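Local coordinates for protein polyporopepsin (Irpex lacteus, PDB 1WKR) that cleaves peptide bonds as a pepsin-like aspartic endopeptidase of broad specificity with milk-clotting activity, at residues 207-218 with 303-313. Residues are numbered along the deposited sequence; the frame is centred on the assembly and turned at random.
Sequences TAGIVDTGTTLT and GLDFINGLTFL
T216 O is gripped twice by T311: the backbone N reaches it nearly in line with the carbonyl, while T311 OG1, 2.9 Å from T216 O, lies in the carbonyl plane on a lone pair. T311 OG1 can do this because it sits between its own backbone N and carbonyl carbon (chi1 48°); it also accepts from T218 OG1. Next to this grip, L310 N donates to T215 O at 2.7 Å with a nearly straight N-H...O angle of 164°, so the opening turn of helix 310-313, with G309 at its N-cap, is tied to the active-site loop. That loop is a type I turn from D212 to T215, closed by T215 N on D212 O; G214 N also donates to D212 OD1, 2.8 Å away, an Asx turn. D212 is catalytic: its OD2 accepts from T215 OG1 and is also hydrogen-bonded to a modified side chain of the bound peptide, and its carboxylate lies beside that of D32. I307 CG2 packs against this loop, 3.5 Å from D212 CB and close to T215 CB. Upstream, strands 207-211 and 306-308 run parallel, their axes 29° apart, bonded through I210 N to F306 O and N308 N to I210 O. G209 CA lies over the F306 ring, 3.3 Å from its centroid, a CH-pi contact. At the far end T207 OG1 donates to D305 OD2 at 2.7 Å from above the carboxylate plane. Strand 306-308 runs between 207-211 and, antiparallel, 218-220, the psi motif carrying the Asp-Thr-Gly loop of pepsin-like proteases; strand 190-197 flanks 207-211 antiparallel, and V211, T213 and L313 pack on Y320 of strand 316-321.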
loop_
_atom_site.group_PDB
_atom_site.type_symbol
_atom_site.label_atom_id
_atom_site.label_comp_id
_atom_site.label_asym_id
_atom_site.label_seq_id
_atom_site.Cartn_x
_atom_site.Cartn_y
_atom_site.Cartn_z
ATOM N N THR A 207 18.837 3.146 -4.909
ATOM C CA THR A 207 18.129 2.708 -6.135
ATOM C C THR A 207 16.657 3.120 -6.034
ATOM O O THR A 207 16.214 3.653 -5.017
ATOM C CB THR A 207 18.268 1.181 -6.284
ATOM O OG1 THR A 207 17.845 0.819 -7.591
ATOM C CG2 THR A 207 17.431 0.380 -5.226
ATOM N N ALA A 208 15.917 2.833 -7.092
ATOM C CA ALA A 208 14.522 3.218 -7.190
ATOM C C ALA A 208 13.600 2.059 -6.802
ATOM O O ALA A 208 13.913 0.889 -7.072
ATOM C CB ALA A 208 14.202 3.671 -8.647
ATOM N N GLY A 209 12.427 2.406 -6.276
ATOM C CA GLY A 209 11.387 1.441 -5.888
ATOM C C GLY A 209 10.154 2.186 -5.497
ATOM O O GLY A 209 10.050 3.405 -5.778
ATOM N N ILE A 210 9.178 1.518 -4.913
ATOM C CA ILE A 210 7.893 2.154 -4.667
ATOM C C ILE A 210 7.398 1.970 -3.258
ATOM O O ILE A 210 7.874 1.096 -2.528
ATOM C CB ILE A 210 6.815 1.673 -5.688
ATOM C CG1 ILE A 210 6.343 0.235 -5.384
ATOM C CG2 ILE A 210 7.347 1.794 -7.126
ATOM C CD1 ILE A 210 5.147 -0.228 -6.222
ATOM N N VAL A 211 6.469 2.829 -2.868
ATOM C CA VAL A 211 5.787 2.771 -1.552
ATOM C C VAL A 211 4.377 2.357 -1.819
ATOM O O VAL A 211 3.629 3.069 -2.528
ATOM C CB VAL A 211 5.889 4.141 -0.857
ATOM C CG1 VAL A 211 5.197 4.051 0.509
ATOM C CG2 VAL A 211 7.332 4.597 -0.714
ATOM N N ASP A 212 3.979 1.216 -1.287
ATOM C CA ASP A 212 2.738 0.565 -1.730
ATOM C C ASP A 212 1.988 0.003 -0.518
ATOM O O ASP A 212 2.341 -1.042 0.017
ATOM C CB ASP A 212 3.064 -0.533 -2.741
ATOM C CG ASP A 212 1.843 -1.128 -3.301
ATOM O OD1 ASP A 212 0.701 -0.688 -3.040
ATOM O OD2 ASP A 212 1.954 -2.147 -4.123
ATOM N N THR A 213 0.875 0.642 -0.172
ATOM C CA THR A 213 -0.004 0.149 0.874
ATOM C C THR A 213 -0.583 -1.222 0.572
ATOM O O THR A 213 -1.011 -1.909 1.499
ATOM C CB THR A 213 -1.170 1.125 1.122
ATOM O OG1 THR A 213 -1.902 1.307 -0.105
ATOM C CG2 THR A 213 -0.691 2.522 1.613
ATOM N N GLY A 214 -0.698 -1.572 -0.732
ATOM C CA GLY A 214 -1.331 -2.819 -1.198
ATOM C C GLY A 214 -0.354 -3.917 -1.480
ATOM O O GLY A 214 -0.699 -4.920 -2.143
ATOM N N THR A 215 0.909 -3.782 -1.031
ATOM C CA THR A 215 1.839 -4.944 -0.953
ATOM C C THR A 215 2.021 -5.227 0.528
ATOM O O THR A 215 2.351 -4.329 1.304
ATOM C CB THR A 215 3.166 -4.629 -1.622
ATOM O OG1 THR A 215 2.975 -4.588 -3.046
ATOM C CG2 THR A 215 4.217 -5.695 -1.359
ATOM N N THR A 216 1.832 -6.474 0.954
ATOM C CA THR A 216 1.904 -6.788 2.374
ATOM C C THR A 216 3.331 -6.616 2.901
ATOM O O THR A 216 3.596 -5.934 3.901
ATOM C CB THR A 216 1.460 -8.221 2.656
ATOM O OG1 THR A 216 0.185 -8.449 2.054
ATOM C CG2 THR A 216 1.345 -8.484 4.158
ATOM N N LEU A 217 4.264 -7.332 2.289
ATOM C CA LEU A 217 5.618 -7.449 2.777
ATOM C C LEU A 217 6.462 -6.224 2.398
ATOM O O LEU A 217 6.067 -5.407 1.577
ATOM C CB LEU A 217 6.254 -8.741 2.188
ATOM C CG LEU A 217 5.549 -10.031 2.599
ATOM C CD1 LEU A 217 6.363 -11.238 2.129
ATOM C CD2 LEU A 217 5.288 -10.168 4.114
ATOM N N THR A 218 7.613 -6.110 3.055
ATOM C CA THR A 218 8.620 -5.162 2.671
ATOM C C THR A 218 9.547 -5.902 1.712
ATOM O O THR A 218 10.358 -6.779 2.186
ATOM C CB THR A 218 9.290 -4.606 3.918
ATOM O OG1 THR A 218 8.288 -3.891 4.675
ATOM C CG2 THR A 218 10.416 -3.617 3.615
ATOM N N GLY A 303 15.176 -0.606 -12.224
ATOM C CA GLY A 303 14.398 0.624 -12.084
ATOM C C GLY A 303 13.186 0.485 -11.164
ATOM O O GLY A 303 12.383 1.429 -11.113
ATOM N N LEU A 304 13.018 -0.634 -10.460
ATOM C CA LEU A 304 11.941 -0.826 -9.457
ATOM C C LEU A 304 12.462 -2.015 -8.664
ATOM O O LEU A 304 12.245 -3.196 -9.063
ATOM C CB LEU A 304 10.602 -1.049 -10.162
ATOM C CG LEU A 304 9.425 -0.805 -9.241
ATOM C CD1 LEU A 304 8.102 -0.721 -10.051
ATOM C CD2 LEU A 304 9.286 -1.796 -8.136
ATOM N N ASP A 305 13.116 -1.730 -7.554
ATOM C CA ASP A 305 13.986 -2.725 -6.893
ATOM C C ASP A 305 13.593 -2.970 -5.448
ATOM O O ASP A 305 14.301 -3.690 -4.714
ATOM C CB ASP A 305 15.429 -2.234 -6.967
ATOM C CG ASP A 305 16.014 -2.143 -8.362
ATOM O OD1 ASP A 305 15.415 -2.678 -9.339
ATOM O OD2 ASP A 305 17.118 -1.564 -8.494
ATOM N N PHE A 306 12.503 -2.351 -5.022
ATOM C CA PHE A 306 11.948 -2.593 -3.687
ATOM C C PHE A 306 10.479 -2.153 -3.666
ATOM O O PHE A 306 10.098 -1.303 -4.503
ATOM C CB PHE A 306 12.772 -1.844 -2.558
ATOM C CG PHE A 306 12.719 -0.342 -2.700
ATOM C CD1 PHE A 306 11.651 0.406 -2.240
ATOM C CD2 PHE A 306 13.771 0.340 -3.323
ATOM C CE1 PHE A 306 11.597 1.767 -2.365
ATOM C CE2 PHE A 306 13.736 1.718 -3.442
ATOM C CZ PHE A 306 12.669 2.424 -2.976
ATOM N N ILE A 307 9.773 -2.693 -2.712
ATOM C CA ILE A 307 8.393 -2.213 -2.395
ATOM C C ILE A 307 8.371 -2.032 -0.878
ATOM O O ILE A 307 8.435 -3.028 -0.126
ATOM C CB ILE A 307 7.288 -3.151 -2.875
ATOM C CG1 ILE A 307 7.371 -3.372 -4.381
ATOM C CG2 ILE A 307 5.948 -2.555 -2.495
ATOM C CD1 ILE A 307 6.368 -4.335 -4.972
ATOM N N ASN A 308 8.219 -0.787 -0.423
ATOM C CA ASN A 308 7.972 -0.519 1.006
ATOM C C ASN A 308 6.469 -0.717 1.204
ATOM O O ASN A 308 5.654 0.144 0.827
ATOM C CB ASN A 308 8.411 0.885 1.399
ATOM C CG ASN A 308 9.890 1.136 1.253
ATOM O OD1 ASN A 308 10.704 0.232 1.055
ATOM N ND2 ASN A 308 10.278 2.414 1.363
ATOM N N GLY A 309 6.095 -1.868 1.769
ATOM C CA GLY A 309 4.697 -2.286 1.865
ATOM C C GLY A 309 4.039 -1.964 3.145
ATOM O O GLY A 309 4.526 -1.173 3.962
ATOM N N LEU A 310 2.850 -2.555 3.320
ATOM C CA LEU A 310 2.031 -2.342 4.534
ATOM C C LEU A 310 2.811 -2.558 5.802
ATOM O O LEU A 310 2.657 -1.793 6.738
ATOM C CB LEU A 310 0.843 -3.357 4.439
ATOM C CG LEU A 310 -0.119 -3.390 5.616
ATOM C CD1 LEU A 310 -1.457 -3.950 5.108
ATOM C CD2 LEU A 310 0.389 -4.267 6.754
ATOM N N THR A 311 3.694 -3.558 5.849
ATOM C CA THR A 311 4.423 -3.888 7.054
ATOM C C THR A 311 5.441 -2.813 7.381
ATOM O O THR A 311 5.768 -2.607 8.567
ATOM C CB THR A 311 5.079 -5.266 6.951
ATOM O OG1 THR A 311 5.793 -5.363 5.661
ATOM C CG2 THR A 311 4.074 -6.404 7.087
ATOM N N PHE A 312 5.955 -2.087 6.384
ATOM C CA PHE A 312 6.794 -0.927 6.619
ATOM C C PHE A 312 5.932 0.249 7.078
ATOM O O PHE A 312 6.284 0.961 8.060
ATOM C CB PHE A 312 7.519 -0.594 5.286
ATOM C CG PHE A 312 8.390 0.657 5.328
ATOM C CD1 PHE A 312 7.867 1.900 4.997
ATOM C CD2 PHE A 312 9.736 0.588 5.639
ATOM C CE1 PHE A 312 8.651 3.031 4.993
ATOM C CE2 PHE A 312 10.529 1.753 5.627
ATOM C CZ PHE A 312 9.948 2.964 5.326
ATOM N N LEU A 313 4.799 0.475 6.417
ATOM C CA LEU A 313 3.945 1.620 6.701
ATOM C C LEU A 313 3.208 1.517 7.996
ATOM O O LEU A 313 2.713 2.507 8.531
ATOM C CB LEU A 313 2.985 1.815 5.535
ATOM C CG LEU A 313 3.681 2.140 4.210
ATOM C CD1 LEU A 313 2.714 2.056 3.046
ATOM C CD2 LEU A 313 4.337 3.511 4.261
#